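Side-chain contact in putative glucoamylase (Bacteroides fragilis NCTC 9343, PDB 3EU8), which is a putative glucoamylase, probably a secreted glycoside hydrolase of the six-hairpin class that cleaves glucose-containing chains: residues A[204-207]-A[208-212]. Residues are numbered along the deposited sequence; the frame is centred on the assembly and turned at random.
With EDO (1,2-ethanediol), chain J.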
loop_
_atom_site.group_PDB
_atom_site.type_symbol
_atom_site.label_atom_id
_atom_site.label_comp_id
_atom_site.label_asym_id
_atom_site.label_seq_id
_atom_site.Cartn_x
_atom_site.Cartn_y
_atom_site.Cartn_z
ATOM N N GLU A 204 -9.755 -1.002 1.560
ATOM C CA GLU A 204 -8.405 -0.380 1.534
ATOM C C GLU A 204 -8.359 1.074 1.049
ATOM O O GLU A 204 -7.288 1.665 0.987
ATOM C CB GLU A 204 -7.468 -1.213 0.646
ATOM C CG GLU A 204 -7.702 -1.036 -0.840
ATOM C CD GLU A 204 -8.746 -2.006 -1.435
ATOM O OE1 GLU A 204 -9.696 -2.452 -0.761
ATOM O OE2 GLU A 204 -8.593 -2.302 -2.612
ATOM N N CYS A 205 -9.513 1.650 0.713
ATOM C CA CYS A 205 -9.578 2.920 -0.044
ATOM C C CYS A 205 -9.748 4.216 0.721
ATOM O O CYS A 205 -10.080 5.216 0.098
ATOM C CB CYS A 205 -10.721 2.816 -1.075
ATOM S SG CYS A 205 -10.517 1.435 -2.204
ATOM N N LEU A 206 -9.604 4.212 2.060
ATOM C CA LEU A 206 -9.862 5.415 2.861
ATOM C C LEU A 206 -9.071 6.638 2.387
ATOM O O LEU A 206 -9.595 7.778 2.333
ATOM C CB LEU A 206 -9.568 5.153 4.338
ATOM C CG LEU A 206 -9.746 6.295 5.366
ATOM C CD1 LEU A 206 -11.137 6.908 5.340
ATOM C CD2 LEU A 206 -9.426 5.779 6.777
ATOM N N ILE A 207 -7.797 6.411 2.069
ATOM C CA ILE A 207 -6.888 7.511 1.732
ATOM C C ILE A 207 -7.399 8.266 0.508
ATOM O O ILE A 207 -7.193 9.465 0.406
ATOM C CB ILE A 207 -5.391 7.031 1.559
ATOM C CG1 ILE A 207 -4.403 8.197 1.749
ATOM C CG2 ILE A 207 -5.154 6.307 0.222
ATOM C CD1 ILE A 207 -4.476 8.823 3.182
HETATM N N MSE A 208 -8.086 7.568 -0.400
HETATM C CA MSE A 208 -8.741 8.229 -1.557
HETATM C C MSE A 208 -9.704 9.343 -1.157
HETATM O O MSE A 208 -9.663 10.431 -1.724
HETATM C CB MSE A 208 -9.549 7.213 -2.390
HETATM C CG MSE A 208 -10.115 7.818 -3.692
HETATM SE SE MSE A 208 -11.028 6.570 -4.785
HETATM C CE MSE A 208 -12.601 6.250 -3.549
ATOM N N TYR A 209 -10.595 9.030 -0.215
ATOM C CA TYR A 209 -11.561 9.999 0.310
ATOM C C TYR A 209 -10.879 11.145 1.019
ATOM O O TYR A 209 -11.248 12.305 0.803
ATOM C CB TYR A 209 -12.624 9.321 1.208
ATOM C CG TYR A 209 -13.732 8.704 0.381
ATOM C CD1 TYR A 209 -14.856 9.448 0.006
ATOM C CD2 TYR A 209 -13.644 7.383 -0.051
ATOM C CE1 TYR A 209 -15.898 8.883 -0.798
ATOM C CE2 TYR A 209 -14.653 6.818 -0.845
ATOM C CZ TYR A 209 -15.781 7.578 -1.205
ATOM O OH TYR A 209 -16.733 7.000 -1.978
ATOM N N ILE A 210 -9.880 10.817 1.842
ATOM C CA ILE A 210 -9.079 11.828 2.544
ATOM C C ILE A 210 -8.335 12.803 1.613
ATOM O O ILE A 210 -8.310 14.013 1.868
ATOM C CB ILE A 210 -8.097 11.186 3.564
ATOM C CG1 ILE A 210 -8.892 10.758 4.812
ATOM C CG2 ILE A 210 -6.991 12.218 3.999
ATOM C CD1 ILE A 210 -8.250 9.753 5.665
ATOM N N LEU A 211 -7.731 12.278 0.544
ATOM C CA LEU A 211 -7.025 13.099 -0.409
ATOM C C LEU A 211 -8.007 13.883 -1.240
ATOM O O LEU A 211 -7.743 15.055 -1.563
ATOM C CB LEU A 211 -6.095 12.246 -1.291
ATOM C CG LEU A 211 -4.824 11.759 -0.615
ATOM C CD1 LEU A 211 -4.017 10.817 -1.525
ATOM C CD2 LEU A 211 -3.943 12.948 -0.140
ATOM N N ALA A 212 -9.151 13.284 -1.592
ATOM C CA ALA A 212 -10.200 14.046 -2.311
ATOM C C ALA A 212 -10.690 15.264 -1.508
ATOM O O ALA A 212 -10.893 16.338 -2.083
ATOM C CB ALA A 212 -11.367 13.137 -2.728
HETATM C C1 EDO J . -10.876 -4.450 -4.299
HETATM O O1 EDO J . -9.792 -4.891 -3.472
HETATM C C2 EDO J . -12.013 -3.945 -3.423
HETATM O O2 EDO J . -11.569 -3.741 -2.073
#
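Leu206 and Ile210, one turn apart in helix 206-214, lean on each other at a slant: CD1 of Ile210 reaches back to CG of Leu206 at 3.8 Å. Ile210 carries CG1 beside its own backbone N (chi1 -76°) and extends it (chi2 160°), which sends the delta methyl back toward the previous turn. The same two residues share the backbone bond from Ile210 N to Leu206 O, 170° at the hydrogen. Ile207 meets Leu211 more loosely, CG1 to CD1 at 4.2 Å, and the two are also joined by the bond from Leu211 N to Ile207 O (2.9 Å). Both pairs show the i to i+4 pattern of an alpha-helix. The CD1 methyl of Ile207 also comes near CG2 of Ile210. The carbonyl of Cys205 takes a weak bond from Met208 N, present as selenomethionine, and lies near the ring plane of Tyr209, at its edge. The Glu204 carboxylate accepts hydrogen bonds from both hydroxyls of a 1,2-ethanediol, probably from the crystallisation liquor: OE1 from O2 (2.6 Å), OE2 from O1 (3.0 Å). Ser264 OG bonds to Glu204 O and Ile207 N, the Tyr209 hydroxyl to Val199 O and Leu183 N. Helix 222-229 packs against Leu206 and Tyr209, helix 132-149 against Ile207, Met208 and Leu211, and Phe411 of helix 406-412 against Ile207 and Leu211, leaving this turn buried among three helices.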